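Local coordinates for putative polyphosphate kinase 2 family protein (PDB 3RHF) that probably acts as a polyphosphate kinase, transferring phosphoryl groups between polyphosphate and nucleotides, at residues S141-V146 against I181-L186; W123-Q128 against G136-S141; R162-I167 against S229-K234; Q81-A86 against D222-A227. One frame throughout, in Å; residues are numbered along the deposited sequence.

How the contacts relate
Residues 81-86, at the end of strand 75-82, open the longest loop, which contact 4 closes at 222-227. Nested inside it, contact 2 lays 123-128 against 136-141, closing a short excursion, and contact 1 starts where it finishes, sharing Ser141. Before contact 1 closes on strand 179-187, the chain passes through 162-167, so contacts 1 and 3 cross. Contact 3 closes at 229-234, just beyond contact 4 on the same helix, and crosses it as well. Contact 2 ties helix 123-126 to strand 135-139, contact 1 the following loop to strand 179-187, contact 4 the loop after strand 75-82 to helix 221-235, and contact 3 that helix to 157-176; Gln81 hydrogen-bonds to Ser141 and Glu144.

Contact 1: S141-V146 against I181-L186; sequences SQYEDV and IVKVML
In a buried polar cluster beside the central sheet, Lys183 reaches from strand 179-187 to the phenol of Tyr143. Its NZ donates to Tyr143 OH over 2.7 Å, and the two side chains meet at about a right angle. Bends at chi3 (-68°) and chi4 bring CD and CE up to the hydroxyl end of the ring as NZ reaches the oxygen. CE lies 3.3 Å from Tyr143 OH, and CD approaches Tyr143 CE2 obliquely at 3.8 Å. The parallel strands here form the middle layer of an alpha/beta/alpha P-loop fold, and Tyr143 belongs to the loop that leaves strand 135-139. That loop begins with an ST turn, in which Tyr143 N donates to Ser141 OG at 3.1 Å with an angle of 163°; the same OG lies in plane at the ring edge. Glu171 of helix 157-176 faces both partners, OE1 in a salt bridge to Lys183 NZ and OE2 hydrogen-bonded to Tyr143 OH. The carbonyls of Thr235 and Ala240 also lie in hydrogen-bonding positions round NZ, more acceptors than three protons can serve at once. Trp242 meets Lys183 by cation-pi and Tyr143 edge-to-face, and Glu171 would favour a charged ammonium here.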
loop_
_atom_site.group_PDB
_atom_site.type_symbol
_atom_site.label_atom_id
_atom_site.label_comp_id
_atom_site.label_asym_id
_atom_site.label_seq_id
_atom_site.Cartn_x
_atom_site.Cartn_y
_atom_site.Cartn_z
ATOM N N SER A 141 16.890 -0.162 6.401
ATOM C CA SER A 141 16.775 0.677 7.570
ATOM C C SER A 141 18.081 1.386 7.975
ATOM O O SER A 141 19.008 1.572 7.162
ATOM C CB SER A 141 16.316 -0.182 8.722
ATOM O OG SER A 141 17.420 -0.886 9.228
ATOM N N GLN A 142 18.115 1.816 9.231
ATOM C CA GLN A 142 19.296 2.444 9.812
ATOM C C GLN A 142 20.504 1.479 9.889
ATOM O O GLN A 142 21.656 1.921 9.912
ATOM C CB GLN A 142 18.988 3.004 11.194
ATOM C CG GLN A 142 18.584 1.976 12.269
ATOM C CD GLN A 142 17.110 1.701 12.296
ATOM O OE1 GLN A 142 16.401 1.995 11.312
ATOM N NE2 GLN A 142 16.615 1.123 13.424
ATOM N N TYR A 143 20.221 0.182 9.886
ATOM C CA TYR A 143 21.231 -0.835 9.929
ATOM C C TYR A 143 22.108 -0.884 8.688
ATOM O O TYR A 143 23.264 -1.324 8.779
ATOM C CB TYR A 143 20.591 -2.197 10.223
ATOM C CG TYR A 143 20.128 -2.235 11.674
ATOM C CD1 TYR A 143 20.994 -2.563 12.685
ATOM C CD2 TYR A 143 18.832 -1.884 12.022
ATOM C CE1 TYR A 143 20.568 -2.581 14.041
ATOM C CE2 TYR A 143 18.397 -1.890 13.350
ATOM C CZ TYR A 143 19.277 -2.222 14.359
ATOM O OH TYR A 143 18.831 -2.234 15.663
ATOM N N GLU A 144 21.607 -0.414 7.552
ATOM C CA GLU A 144 22.429 -0.402 6.355
ATOM C C GLU A 144 23.757 0.261 6.664
ATOM O O GLU A 144 24.818 -0.159 6.119
ATOM C CB GLU A 144 21.773 0.323 5.185
ATOM C CG GLU A 144 20.573 -0.413 4.607
ATOM C CD GLU A 144 20.949 -1.671 3.844
ATOM O OE1 GLU A 144 21.476 -1.552 2.735
ATOM O OE2 GLU A 144 20.706 -2.787 4.323
ATOM N N ASP A 145 23.710 1.260 7.568
ATOM C CA ASP A 145 24.897 2.041 7.879
ATOM C C ASP A 145 25.864 1.336 8.813
ATOM O O ASP A 145 26.910 1.872 9.068
ATOM C CB ASP A 145 24.511 3.403 8.407
ATOM C CG ASP A 145 23.820 4.233 7.356
ATOM O OD1 ASP A 145 24.513 4.673 6.409
ATOM O OD2 ASP A 145 22.590 4.441 7.465
ATOM N N VAL A 146 25.526 0.155 9.326
ATOM C CA VAL A 146 26.533 -0.712 9.943
ATOM C C VAL A 146 26.729 -2.071 9.250
ATOM O O VAL A 146 27.304 -2.987 9.852
ATOM C CB VAL A 146 26.234 -0.964 11.416
ATOM C CG1 VAL A 146 26.246 0.338 12.136
ATOM C CG2 VAL A 146 24.921 -1.725 11.602
ATOM N N ILE A 181 8.806 -1.849 18.268
ATOM C CA ILE A 181 9.711 -2.079 17.135
ATOM C C ILE A 181 9.883 -3.538 16.902
ATOM O O ILE A 181 10.408 -4.230 17.746
ATOM C CB ILE A 181 11.135 -1.427 17.332
ATOM C CG1 ILE A 181 11.010 0.097 17.414
ATOM C CG2 ILE A 181 12.149 -1.880 16.194
ATOM C CD1 ILE A 181 12.278 0.801 17.980
ATOM N N VAL A 182 9.466 -3.994 15.730
ATOM C CA VAL A 182 9.656 -5.389 15.316
ATOM C C VAL A 182 10.767 -5.520 14.269
ATOM O O VAL A 182 10.548 -5.150 13.099
ATOM C CB VAL A 182 8.391 -5.947 14.710
ATOM C CG1 VAL A 182 8.684 -7.261 14.074
ATOM C CG2 VAL A 182 7.312 -6.103 15.785
ATOM N N LYS A 183 11.929 -6.059 14.661
ATOM C CA LYS A 183 13.071 -6.150 13.754
ATOM C C LYS A 183 13.215 -7.580 13.198
ATOM O O LYS A 183 13.236 -8.557 13.948
ATOM C CB LYS A 183 14.373 -5.721 14.444
ATOM C CG LYS A 183 14.324 -4.324 15.055
ATOM C CD LYS A 183 15.729 -3.729 15.376
ATOM C CE LYS A 183 16.499 -4.452 16.517
ATOM N NZ LYS A 183 17.254 -3.545 17.464
ATOM N N VAL A 184 13.283 -7.696 11.883
ATOM C CA VAL A 184 13.320 -8.990 11.242
ATOM C C VAL A 184 14.481 -9.046 10.269
ATOM O O VAL A 184 14.699 -8.135 9.435
ATOM C CB VAL A 184 12.006 -9.277 10.499
ATOM C CG1 VAL A 184 12.233 -10.293 9.427
ATOM C CG2 VAL A 184 10.947 -9.737 11.495
HETATM N N MSE A 185 15.260 -10.115 10.375
HETATM C CA MSE A 185 16.268 -10.400 9.336
HETATM C C MSE A 185 15.888 -11.666 8.615
HETATM O O MSE A 185 15.739 -12.725 9.216
HETATM C CB MSE A 185 17.650 -10.501 9.917
HETATM C CG MSE A 185 18.747 -10.557 8.818
HETATM SE SE MSE A 185 19.638 -12.330 8.782
HETATM C CE MSE A 185 21.065 -11.946 7.420
ATOM N N LEU A 186 15.699 -11.547 7.318
ATOM C CA LEU A 186 15.401 -12.714 6.496
ATOM C C LEU A 186 16.692 -13.389 6.050
ATOM O O LEU A 186 17.452 -12.814 5.292
ATOM C CB LEU A 186 14.599 -12.316 5.239
ATOM C CG LEU A 186 13.322 -11.555 5.460
ATOM C CD1 LEU A 186 12.804 -11.229 4.098
ATOM C CD2 LEU A 186 12.360 -12.390 6.287
#

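Contact 2: W123-Q128 against G136-S141; sequences WRIEKQ and GVFDRS
Phe138 turns one edge of its ring to the backbone of 123-128: Gln128 O lies in the ring plane, 3.7 Å from Phe138 CE1. Gln128 CB stands alongside at 3.8 Å from the same CE1, while the amide end of that residue leads off to a weak hydrogen bond with Thr107. Ile125 comes in obliquely, with CG2 only 3.3 Å from Phe138 CE2, a tight fit. That branch is anti to the backbone N; CG1 lies beside the N (chi1 -46°) and carries CD1 toward the Ser141 backbone, 4.0 Å from Ser141 C. Helix 123-126 thus packs on strand 135-139 of the parallel sheet, in a P-loop fold where the strand's last residue, Asp139, touches Lys88 of the phosphate-binding loop; an acidic residue at this strand end is consistent with a Walker B motif. Phe109 adds an edge-to-face partner to Phe138 and also touches Ile125 and Gln128. A second flat group, the Arg124 guanidinium, holds a water at its edge and in its plane, NH2 to water oxygen 2.9 Å. That water lies 2.8 Å from Ser141 O, within hydrogen-bonding distance, and Arg124 NH1 forms a salt bridge with Glu116.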
loop_
_atom_site.group_PDB
_atom_site.type_symbol
_atom_site.label_atom_id
_atom_site.label_comp_id
_atom_site.label_asym_id
_atom_site.label_seq_id
_atom_site.Cartn_x
_atom_site.Cartn_y
_atom_site.Cartn_z
ATOM N N TRP A 123 19.373 10.881 10.483
ATOM C CA TRP A 123 18.485 11.989 10.197
ATOM C C TRP A 123 17.401 11.504 9.238
ATOM O O TRP A 123 16.220 11.692 9.489
ATOM C CB TRP A 123 19.265 13.155 9.622
ATOM C CG TRP A 123 18.473 14.341 9.151
ATOM C CD1 TRP A 123 17.967 15.343 9.929
ATOM C CD2 TRP A 123 18.163 14.693 7.798
ATOM N NE1 TRP A 123 17.304 16.270 9.135
ATOM C CE2 TRP A 123 17.422 15.890 7.831
ATOM C CE3 TRP A 123 18.414 14.096 6.566
ATOM C CZ2 TRP A 123 16.980 16.521 6.690
ATOM C CZ3 TRP A 123 17.958 14.717 5.418
ATOM C CH2 TRP A 123 17.241 15.914 5.489
ATOM N N ARG A 124 17.783 10.816 8.160
ATOM C CA ARG A 124 16.787 10.401 7.168
ATOM C C ARG A 124 15.833 9.346 7.680
ATOM O O ARG A 124 14.720 9.241 7.195
ATOM C CB ARG A 124 17.455 9.936 5.890
ATOM C CG ARG A 124 18.286 8.671 6.034
ATOM C CD ARG A 124 18.800 8.283 4.693
ATOM N NE ARG A 124 19.361 6.947 4.621
ATOM C CZ ARG A 124 19.378 6.223 3.494
ATOM N NH1 ARG A 124 18.841 6.683 2.335
ATOM N NH2 ARG A 124 19.893 5.008 3.520
ATOM N N ILE A 125 16.261 8.606 8.689
ATOM C CA ILE A 125 15.461 7.565 9.241
ATOM C C ILE A 125 14.389 8.113 10.172
ATOM O O ILE A 125 13.211 7.688 10.088
ATOM C CB ILE A 125 16.291 6.542 10.022
ATOM C CG1 ILE A 125 17.555 6.096 9.261
ATOM C CG2 ILE A 125 15.405 5.295 10.291
ATOM C CD1 ILE A 125 17.262 5.352 7.928
ATOM N N GLU A 126 14.802 9.027 11.062
ATOM C CA GLU A 126 13.913 9.724 11.995
ATOM C C GLU A 126 12.795 10.451 11.276
ATOM O O GLU A 126 11.686 10.498 11.791
ATOM C CB GLU A 126 14.629 10.779 12.852
ATOM C CG GLU A 126 15.773 10.235 13.725
ATOM C CD GLU A 126 15.674 10.655 15.204
ATOM O OE1 GLU A 126 14.523 10.647 15.763
ATOM O OE2 GLU A 126 16.751 10.969 15.784
ATOM N N LYS A 127 13.083 11.028 10.114
ATOM C CA LYS A 127 12.027 11.653 9.378
ATOM C C LYS A 127 10.877 10.709 9.120
ATOM O O LYS A 127 9.770 11.156 9.032
ATOM C CB LYS A 127 12.489 12.164 8.031
ATOM C CG LYS A 127 13.613 13.115 8.130
ATOM C CD LYS A 127 13.553 14.207 7.036
ATOM C CE LYS A 127 13.518 13.686 5.593
ATOM N NZ LYS A 127 13.892 14.834 4.685
ATOM N N GLN A 128 11.153 9.418 8.951
ATOM C CA GLN A 128 10.149 8.487 8.434
ATOM C C GLN A 128 9.488 7.622 9.478
ATOM O O GLN A 128 8.692 6.844 9.120
ATOM C CB GLN A 128 10.763 7.560 7.371
ATOM C CG GLN A 128 11.533 8.312 6.303
ATOM C CD GLN A 128 10.641 9.214 5.456
ATOM O OE1 GLN A 128 9.530 8.830 5.076
ATOM N NE2 GLN A 128 11.134 10.417 5.143
ATOM N N GLY A 136 4.393 1.446 10.607
ATOM C CA GLY A 136 5.479 1.850 9.713
ATOM C C GLY A 136 6.230 0.633 9.231
ATOM O O GLY A 136 6.497 -0.313 10.026
ATOM N N VAL A 137 6.564 0.621 7.939
ATOM C CA VAL A 137 7.401 -0.451 7.408
ATOM C C VAL A 137 8.636 0.124 6.765
ATOM O O VAL A 137 8.549 0.942 5.839
ATOM C CB VAL A 137 6.637 -1.367 6.439
ATOM C CG1 VAL A 137 7.624 -2.350 5.772
ATOM C CG2 VAL A 137 5.487 -2.095 7.167
ATOM N N PHE A 138 9.785 -0.323 7.284
ATOM C CA PHE A 138 11.114 -0.013 6.737
ATOM C C PHE A 138 11.684 -1.224 5.949
ATOM O O PHE A 138 12.143 -2.227 6.541
ATOM C CB PHE A 138 12.112 0.342 7.855
ATOM C CG PHE A 138 11.959 1.738 8.470
ATOM C CD1 PHE A 138 11.003 2.653 8.040
ATOM C CD2 PHE A 138 12.820 2.120 9.493
ATOM C CE1 PHE A 138 10.900 3.952 8.642
ATOM C CE2 PHE A 138 12.711 3.372 10.113
ATOM C CZ PHE A 138 11.749 4.291 9.684
ATOM N N ASP A 139 11.596 -1.121 4.618
ATOM C CA ASP A 139 12.363 -1.973 3.711
ATOM C C ASP A 139 13.797 -1.408 3.584
ATOM O O ASP A 139 14.036 -0.414 2.903
ATOM C CB ASP A 139 11.663 -2.098 2.351
ATOM C CG ASP A 139 12.389 -3.012 1.374
ATOM O OD1 ASP A 139 13.522 -3.381 1.677
ATOM O OD2 ASP A 139 11.838 -3.366 0.296
ATOM N N ARG A 140 14.722 -2.117 4.240
ATOM C CA ARG A 140 16.028 -1.613 4.660
ATOM C C ARG A 140 15.833 -0.492 5.676
ATOM O O ARG A 140 14.731 0.018 5.812
ATOM C CB ARG A 140 16.886 -1.160 3.485
ATOM C CG ARG A 140 17.148 -2.229 2.474
ATOM C CD ARG A 140 17.897 -1.612 1.321
ATOM N NE ARG A 140 18.253 -2.582 0.305
ATOM C CZ ARG A 140 17.485 -2.948 -0.719
ATOM N NH1 ARG A 140 17.958 -3.857 -1.568
ATOM N NH2 ARG A 140 16.261 -2.435 -0.908
ATOM N N SER A 141 16.890 -0.162 6.401
ATOM C CA SER A 141 16.775 0.677 7.570
ATOM C C SER A 141 18.081 1.386 7.975
ATOM O O SER A 141 19.008 1.572 7.162
ATOM C CB SER A 141 16.316 -0.182 8.722
ATOM O OG SER A 141 17.420 -0.886 9.228
HETATM O O HOH W 1 20.555 3.505 5.853
#

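Contact 3: R162-I167 against S229-K234; sequences RRYAAI and SVAFEK
Tyr164 lies beneath the aliphatic chain of Lys234, whose CG sits over one face of the ring, 3.7 Å from its centroid and 18° off the normal, a CH-pi contact displaced toward the rim. The lysine passes from above the ring, CB 3.7 Å from Tyr164 CG, out past its rim, CD 3.5 Å from Tyr164 CD2. A bend at chi2 (-91°) turns the chain toward that rim before its ammonium leads away to a long, weak ion pair with Glu161. Farther along the phenol, Val230 crosses at about a right angle and brings CG1 to 3.4 Å from Tyr164 OH. Ala231 meets the hydroxyl half of the ring through its backbone, its CA being 4.0 Å from Tyr164 CE1. This is helix-to-helix packing on the flank of the alpha/beta/alpha sandwich, where one large aromatic spans the gap: the axes of 162-167 and 229-234 approach to 10.4 Å, at a signed crossing angle of -51°. Tyr164 also touches Val146 and Arg150, which brings helix 148-151 and the loop before it into the same cluster. At the other end of the lysine, its carbonyl accepts a hydrogen bond from Asn168 ND2, one turn beyond Tyr164.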
loop_
_atom_site.group_PDB
_atom_site.type_symbol
_atom_site.label_atom_id
_atom_site.label_comp_id
_atom_site.label_asym_id
_atom_site.label_seq_id
_atom_site.Cartn_x
_atom_site.Cartn_y
_atom_site.Cartn_z
ATOM N N ARG A 162 30.125 3.805 17.515
ATOM C CA ARG A 162 29.222 4.883 17.861
ATOM C C ARG A 162 27.861 4.694 17.180
ATOM O O ARG A 162 26.820 5.048 17.730
ATOM C CB ARG A 162 29.808 6.292 17.574
ATOM C CG ARG A 162 29.400 6.928 16.204
ATOM C CD ARG A 162 29.562 8.483 16.122
ATOM N NE ARG A 162 28.253 9.156 16.130
ATOM C CZ ARG A 162 27.417 9.243 15.091
ATOM N NH1 ARG A 162 26.256 9.866 15.261
ATOM N NH2 ARG A 162 27.717 8.715 13.899
ATOM N N ARG A 163 27.859 4.129 15.990
ATOM C CA ARG A 163 26.613 3.915 15.290
ATOM C C ARG A 163 25.736 2.891 15.963
ATOM O O ARG A 163 24.529 3.068 16.056
ATOM C CB ARG A 163 26.888 3.506 13.897
ATOM C CG ARG A 163 27.322 4.666 13.128
ATOM C CD ARG A 163 27.483 4.252 11.736
ATOM N NE ARG A 163 28.038 5.332 10.963
ATOM C CZ ARG A 163 28.249 5.267 9.661
ATOM N NH1 ARG A 163 27.945 4.168 8.998
ATOM N NH2 ARG A 163 28.755 6.316 9.027
ATOM N N TYR A 164 26.352 1.844 16.473
ATOM C CA TYR A 164 25.624 0.852 17.224
ATOM C C TYR A 164 24.950 1.490 18.433
ATOM O O TYR A 164 23.776 1.189 18.733
ATOM C CB TYR A 164 26.560 -0.250 17.717
ATOM C CG TYR A 164 27.133 -1.111 16.646
ATOM C CD1 TYR A 164 26.351 -1.575 15.583
ATOM C CD2 TYR A 164 28.447 -1.508 16.704
ATOM C CE1 TYR A 164 26.915 -2.405 14.596
ATOM C CE2 TYR A 164 29.016 -2.318 15.744
ATOM C CZ TYR A 164 28.270 -2.762 14.703
ATOM O OH TYR A 164 28.855 -3.562 13.780
ATOM N N ALA A 165 25.696 2.328 19.144
ATOM C CA ALA A 165 25.163 2.965 20.333
ATOM C C ALA A 165 24.079 3.966 19.934
ATOM O O ALA A 165 23.091 4.086 20.638
ATOM C CB ALA A 165 26.268 3.627 21.194
ATOM N N ALA A 166 24.232 4.645 18.802
ATOM C CA ALA A 166 23.203 5.614 18.382
ATOM C C ALA A 166 21.857 4.936 18.027
ATOM O O ALA A 166 20.759 5.402 18.412
ATOM C CB ALA A 166 23.703 6.448 17.236
ATOM N N ILE A 167 21.964 3.821 17.303
ATOM C CA ILE A 167 20.835 3.005 16.927
ATOM C C ILE A 167 20.070 2.607 18.195
ATOM O O ILE A 167 18.887 2.852 18.316
ATOM C CB ILE A 167 21.317 1.776 16.086
ATOM C CG1 ILE A 167 21.695 2.215 14.666
ATOM C CG2 ILE A 167 20.290 0.748 15.988
ATOM C CD1 ILE A 167 22.540 1.209 13.882
ATOM N N SER A 229 25.977 -10.488 12.191
ATOM C CA SER A 229 26.064 -11.171 13.457
ATOM C C SER A 229 26.596 -10.223 14.494
ATOM O O SER A 229 26.146 -10.255 15.612
ATOM C CB SER A 229 26.905 -12.449 13.355
ATOM O OG SER A 229 28.204 -12.097 13.055
ATOM N N VAL A 230 27.517 -9.344 14.113
ATOM C CA VAL A 230 28.032 -8.345 15.047
ATOM C C VAL A 230 26.941 -7.342 15.397
ATOM O O VAL A 230 26.654 -7.123 16.588
ATOM C CB VAL A 230 29.282 -7.641 14.524
ATOM C CG1 VAL A 230 29.674 -6.451 15.458
ATOM C CG2 VAL A 230 30.414 -8.664 14.409
ATOM N N ALA A 231 26.321 -6.779 14.367
ATOM C CA ALA A 231 25.110 -5.946 14.512
ATOM C C ALA A 231 24.108 -6.526 15.499
ATOM O O ALA A 231 23.567 -5.782 16.315
ATOM C CB ALA A 231 24.420 -5.727 13.141
ATOM N N PHE A 232 23.861 -7.838 15.438
ATOM C CA PHE A 232 22.926 -8.462 16.392
ATOM C C PHE A 232 23.495 -8.530 17.804
ATOM O O PHE A 232 22.751 -8.354 18.756
ATOM C CB PHE A 232 22.472 -9.895 16.029
ATOM C CG PHE A 232 21.873 -10.059 14.647
ATOM C CD1 PHE A 232 21.114 -9.085 14.068
ATOM C CD2 PHE A 232 22.082 -11.231 13.951
ATOM C CE1 PHE A 232 20.596 -9.264 12.811
ATOM C CE2 PHE A 232 21.579 -11.410 12.712
ATOM C CZ PHE A 232 20.838 -10.401 12.132
ATOM N N GLU A 233 24.785 -8.797 17.968
ATOM C CA GLU A 233 25.364 -8.790 19.318
ATOM C C GLU A 233 25.261 -7.397 19.884
ATOM O O GLU A 233 25.145 -7.231 21.068
ATOM C CB GLU A 233 26.853 -9.215 19.331
ATOM C CG GLU A 233 27.094 -10.751 19.105
ATOM C CD GLU A 233 28.594 -11.131 18.890
ATOM O OE1 GLU A 233 29.442 -10.332 19.393
ATOM O OE2 GLU A 233 28.893 -12.196 18.238
ATOM N N LYS A 234 25.346 -6.388 19.030
ATOM C CA LYS A 234 25.416 -5.006 19.497
ATOM C C LYS A 234 24.038 -4.391 19.739
ATOM O O LYS A 234 23.919 -3.579 20.644
ATOM C CB LYS A 234 26.205 -4.145 18.499
ATOM C CG LYS A 234 27.682 -4.614 18.260
ATOM C CD LYS A 234 28.682 -3.942 19.227
ATOM C CE LYS A 234 30.042 -4.636 19.284
ATOM N NZ LYS A 234 30.566 -4.550 20.681
#

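Contact 4: Q81-A86 against D222-A227; sequences QAMDTA and DDYMDA. With PO4 (phosphate ion), chain I.
Met83 and Met225, both present as selenomethionine, meet beside Tyr224. The methyl CE of Met83 sits over one face of the Tyr224 ring, 4.0 Å from its centroid, a CH-pi contact. Its SE stands obliquely off the ring, 3.8 Å from Tyr224 CG, giving a Met-aromatic contact. Met225 closes on the same chain, with CE 3.8 Å from Met83 CG. Two successive bends in Met83, at chi2 (-62°) and chi3 (-57°), fold its selenoether end back so that selenium and methyl both reach the tyrosine. One shell out, Ile148 and Val151 touch Tyr224, and its hydroxyl has a weak hydrogen bond with Glu217. Met83 itself opens a type II turn, closed by Ala86 N donating to Met83 O at 3.0 Å, at the start of the P-loop that follows strand 75-82. Within this turn Thr85 N donates to phosphate O1 over 2.8 Å at 161°, and Gly87 N, Gly89 N and Lys88 NZ also hydrogen-bond to the anion, while Arg140 bridges to Asp84. The two sides of the turn thus differ in chemistry: N-H groups and a lysine hold an anion where a substrate phosphate probably binds, whereas helix 221-235 is met by apolar and aromatic contacts.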
loop_
_atom_site.group_PDB
_atom_site.type_symbol
_atom_site.label_atom_id
_atom_site.label_comp_id
_atom_site.label_asym_id
_atom_site.label_seq_id
_atom_site.Cartn_x
_atom_site.Cartn_y
_atom_site.Cartn_z
ATOM N N GLN A 81 15.568 -6.363 7.199
ATOM C CA GLN A 81 16.872 -6.435 6.514
ATOM C C GLN A 81 17.058 -7.816 5.949
ATOM O O GLN A 81 16.616 -8.815 6.560
ATOM C CB GLN A 81 18.001 -6.173 7.498
ATOM C CG GLN A 81 18.017 -4.763 8.109
ATOM C CD GLN A 81 18.587 -3.758 7.183
ATOM O OE1 GLN A 81 18.306 -2.582 7.293
ATOM N NE2 GLN A 81 19.380 -4.206 6.251
ATOM N N ALA A 82 17.714 -7.876 4.791
ATOM C CA ALA A 82 18.077 -9.130 4.157
ATOM C C ALA A 82 18.949 -8.895 2.934
ATOM O O ALA A 82 18.903 -7.841 2.357
ATOM C CB ALA A 82 16.849 -9.907 3.757
HETATM N N MSE A 83 19.698 -9.910 2.525
HETATM C CA MSE A 83 20.435 -9.893 1.278
HETATM C C MSE A 83 19.454 -9.907 0.100
HETATM O O MSE A 83 18.296 -10.348 0.252
HETATM C CB MSE A 83 21.336 -11.139 1.208
HETATM C CG MSE A 83 22.302 -11.295 2.379
HETATM SE SE MSE A 83 23.615 -9.816 2.549
HETATM C CE MSE A 83 24.444 -9.939 0.763
ATOM N N ASP A 84 19.909 -9.447 -1.068
ATOM C CA ASP A 84 19.018 -9.321 -2.207
ATOM C C ASP A 84 18.567 -10.693 -2.584
ATOM O O ASP A 84 19.312 -11.647 -2.385
ATOM C CB ASP A 84 19.666 -8.622 -3.414
ATOM C CG ASP A 84 19.827 -7.085 -3.214
ATOM O OD1 ASP A 84 19.059 -6.450 -2.447
ATOM O OD2 ASP A 84 20.746 -6.499 -3.834
ATOM N N THR A 85 17.338 -10.817 -3.109
ATOM C CA THR A 85 16.802 -12.127 -3.428
ATOM C C THR A 85 16.091 -12.763 -2.227
ATOM O O THR A 85 15.248 -13.640 -2.409
ATOM C CB THR A 85 17.995 -13.007 -3.970
ATOM O OG1 THR A 85 17.872 -13.132 -5.392
ATOM C CG2 THR A 85 18.101 -14.303 -3.300
ATOM N N ALA A 86 16.398 -12.339 -0.999
ATOM C CA ALA A 86 15.851 -13.014 0.219
ATOM C C ALA A 86 14.333 -12.824 0.389
ATOM O O ALA A 86 13.703 -13.467 1.232
ATOM C CB ALA A 86 16.545 -12.538 1.447
ATOM N N ASP A 222 30.488 -13.648 3.136
ATOM C CA ASP A 222 30.756 -14.032 4.517
ATOM C C ASP A 222 31.018 -12.791 5.356
ATOM O O ASP A 222 30.765 -12.830 6.548
ATOM C CB ASP A 222 31.919 -15.036 4.624
ATOM C CG ASP A 222 31.588 -16.405 3.982
ATOM O OD1 ASP A 222 30.534 -17.030 4.321
ATOM O OD2 ASP A 222 32.405 -16.850 3.143
ATOM N N ASP A 223 31.527 -11.719 4.738
ATOM C CA ASP A 223 31.743 -10.433 5.420
ATOM C C ASP A 223 30.357 -9.876 5.876
ATOM O O ASP A 223 30.161 -9.499 7.054
ATOM C CB ASP A 223 32.457 -9.410 4.502
ATOM C CG ASP A 223 33.928 -9.808 4.118
ATOM O OD1 ASP A 223 34.715 -10.169 5.025
ATOM O OD2 ASP A 223 34.306 -9.724 2.904
ATOM N N TYR A 224 29.384 -9.891 4.953
ATOM C CA TYR A 224 28.010 -9.567 5.290
ATOM C C TYR A 224 27.458 -10.421 6.401
ATOM O O TYR A 224 26.874 -9.888 7.295
ATOM C CB TYR A 224 27.106 -9.671 4.083
ATOM C CG TYR A 224 27.097 -8.466 3.174
ATOM C CD1 TYR A 224 26.392 -7.302 3.505
ATOM C CD2 TYR A 224 27.759 -8.499 1.964
ATOM C CE1 TYR A 224 26.385 -6.183 2.634
ATOM C CE2 TYR A 224 27.745 -7.417 1.111
ATOM C CZ TYR A 224 27.063 -6.268 1.433
ATOM O OH TYR A 224 27.080 -5.243 0.513
HETATM N N MSE A 225 27.602 -11.734 6.370
HETATM C CA MSE A 225 27.135 -12.519 7.516
HETATM C C MSE A 225 27.774 -12.098 8.840
HETATM O O MSE A 225 27.133 -12.157 9.895
HETATM C CB MSE A 225 27.405 -14.010 7.342
HETATM C CG MSE A 225 26.548 -14.746 6.275
HETATM SE SE MSE A 225 24.616 -14.330 6.190
HETATM C CE MSE A 225 24.650 -12.759 5.000
ATOM N N ASP A 226 29.052 -11.703 8.785
ATOM C CA ASP A 226 29.777 -11.244 9.983
ATOM C C ASP A 226 29.189 -9.883 10.480
ATOM O O ASP A 226 28.970 -9.666 11.687
ATOM C CB ASP A 226 31.312 -11.190 9.715
ATOM C CG ASP A 226 32.121 -10.936 10.979
ATOM O OD1 ASP A 226 32.041 -11.768 11.910
ATOM O OD2 ASP A 226 32.826 -9.889 11.068
ATOM N N ALA A 227 28.950 -8.989 9.528
ATOM C CA ALA A 227 28.382 -7.694 9.820
ATOM C C ALA A 227 27.052 -7.853 10.545
ATOM O O ALA A 227 26.786 -7.176 11.539
ATOM C CB ALA A 227 28.189 -6.916 8.540
HETATM P P PO4 I . 14.734 -8.827 -1.967
HETATM O O1 PO4 I . 15.838 -8.417 -3.002
HETATM O O2 PO4 I . 14.096 -10.169 -2.566
HETATM O O3 PO4 I . 15.277 -9.081 -0.523
HETATM O O4 PO4 I . 13.692 -7.667 -1.881
#